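Local structure of universal stress protein (Archaeoglobus fulgidus, 6HCD) at residues A118-I123 with P150-K155. The protein belongs to the universal stress protein A family and probably serves in the cellular response to stress, though its precise function is not established. Numbering follows the deposited sequence.
Sequences AIAIVI and PVICIK
Ile-152 lays its CD1 against two side chains of residues 118-123, 3.9 Å from Ala-120 CB and 4.2 Å from Val-122 CG2. Its CG1 stands beside the backbone N (chi1 -57°), which, with the chain extended, lifts CD1 off the sheet, leaning back enough to reach both. Farther on, the other branch of Val-122, CG1, meets Ile-154 CG1 at 3.9 Å. Helix 36-52 covers this face, with Phe-44 touching both Ile-152 and Ile-154. On the opposite face, which holds Ile-121, Val-151, Ile-123 and Cys-153, Ile-123 CG2 touches Val-151 CG1 at 3.8 Å, the two side chains set aslant; the side chain of Ile-123 lies about 4 Å from a bound ligand of unknown identity. Helix 105-115 packs against Ile-121 on this side.

Between the two faces the backbones form a parallel ladder. Ile-121 gives its N-H to Pro-150 O and accepts from Ile-152 N at Ile-121 O, a nearly straight bond of 2.7 Å (174° at the hydrogen). Ile-123 repeats the pattern, its N bonding to Ile-152 O at 2.9 Å and its O receiving Ile-154 N. Just before the first bond, CG and CD of the Pro-150 ring rest against Ile-119 O in a non-bonded contact (CD 3.4 Å).

Strand 120-123 also bonds to strand 27-30, and strand 151-154 continues as an antiparallel ladder into the second subunit, where Ile-152 meets its own counterpart. The pair therefore links the parallel core of the Usp fold to the dimer interface. Four main-chain bonds set its register, while the side chains meeting across it are all apolar and provide the burial.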
# COMPACT_ATOMS: atom_id res chain seq x y z
N ALA A 118 4.85 -3.75 12.98
CA ALA A 118 3.71 -4.13 12.15
C ALA A 118 4.19 -4.80 10.86
O ALA A 118 5.26 -4.43 10.31
CB ALA A 118 2.88 -2.90 11.83
N ILE A 119 3.41 -5.75 10.36
CA ILE A 119 3.67 -6.39 9.06
C ILE A 119 3.39 -5.35 7.96
O ILE A 119 4.11 -5.27 6.95
CB ILE A 119 2.80 -7.65 8.86
CG1 ILE A 119 3.16 -8.75 9.86
CG2 ILE A 119 2.89 -8.14 7.43
CD1 ILE A 119 2.27 -9.97 9.80
N ALA A 120 2.31 -4.58 8.15
CA ALA A 120 1.92 -3.54 7.21
C ALA A 120 0.97 -2.57 7.90
O ALA A 120 0.39 -2.88 8.95
CB ALA A 120 1.27 -4.16 5.99
N ILE A 121 0.86 -1.38 7.29
CA ILE A 121 -0.15 -0.38 7.62
C ILE A 121 -1.20 -0.41 6.50
O ILE A 121 -0.85 -0.37 5.34
CB ILE A 121 0.46 1.02 7.75
CG1 ILE A 121 1.66 1.05 8.70
CG2 ILE A 121 -0.60 2.04 8.13
CD1 ILE A 121 2.43 2.33 8.64
N VAL A 122 -2.47 -0.45 6.89
CA VAL A 122 -3.55 -0.37 5.91
C VAL A 122 -4.27 0.96 6.14
O VAL A 122 -4.61 1.26 7.28
CB VAL A 122 -4.51 -1.57 6.02
CG1 VAL A 122 -5.52 -1.57 4.89
CG2 VAL A 122 -3.78 -2.89 6.10
N ILE A 123 -4.45 1.73 5.07
CA ILE A 123 -5.01 3.06 5.16
C ILE A 123 -5.92 3.32 3.96
O ILE A 123 -5.70 2.78 2.87
CB ILE A 123 -3.89 4.12 5.27
CG1 ILE A 123 -4.44 5.44 5.80
CG2 ILE A 123 -3.14 4.27 3.95
CD1 ILE A 123 -3.36 6.33 6.41
N PRO A 150 5.56 -1.53 5.07
CA PRO A 150 4.70 -1.55 3.89
C PRO A 150 3.38 -0.81 4.17
O PRO A 150 2.85 -0.92 5.28
CB PRO A 150 4.44 -3.04 3.67
CG PRO A 150 5.69 -3.71 4.24
CD PRO A 150 6.00 -2.89 5.49
N VAL A 151 2.89 -0.04 3.18
CA VAL A 151 1.58 0.65 3.32
C VAL A 151 0.65 0.15 2.22
O VAL A 151 0.97 0.23 1.03
CB VAL A 151 1.72 2.18 3.28
CG1 VAL A 151 0.36 2.88 3.42
CG2 VAL A 151 2.70 2.68 4.33
N ILE A 152 -0.50 -0.38 2.65
CA ILE A 152 -1.52 -0.88 1.76
C ILE A 152 -2.61 0.20 1.67
O ILE A 152 -3.23 0.58 2.67
CB ILE A 152 -2.07 -2.22 2.28
CG1 ILE A 152 -0.95 -3.26 2.45
CG2 ILE A 152 -3.20 -2.73 1.40
CD1 ILE A 152 -1.38 -4.55 3.10
N CYS A 153 -2.82 0.69 0.44
CA CYS A 153 -3.68 1.81 0.17
C CYS A 153 -4.98 1.30 -0.47
O CYS A 153 -4.94 0.71 -1.56
CB CYS A 153 -3.02 2.78 -0.80
SG CYS A 153 -1.37 3.34 -0.31
N ILE A 154 -6.10 1.56 0.21
CA ILE A 154 -7.42 1.06 -0.13
C ILE A 154 -8.32 2.26 -0.45
O ILE A 154 -8.36 3.23 0.30
CB ILE A 154 -8.00 0.21 1.03
CG1 ILE A 154 -7.07 -0.95 1.42
CG2 ILE A 154 -9.41 -0.27 0.74
CD1 ILE A 154 -6.80 -1.93 0.33
N LYS A 155 -9.05 2.16 -1.57
CA LYS A 155 -9.95 3.21 -2.05
C LYS A 155 -11.39 2.89 -1.62
O LYS A 155 -12.21 3.80 -1.50
CB LYS A 155 -9.76 3.37 -3.56
CG LYS A 155 -8.39 3.91 -3.94
CD LYS A 155 -7.84 3.37 -5.24
CE LYS A 155 -6.35 3.13 -5.19
NZ LYS A 155 -6.01 2.03 -4.25
OXT LYS A 155 -11.77 1.74 -1.35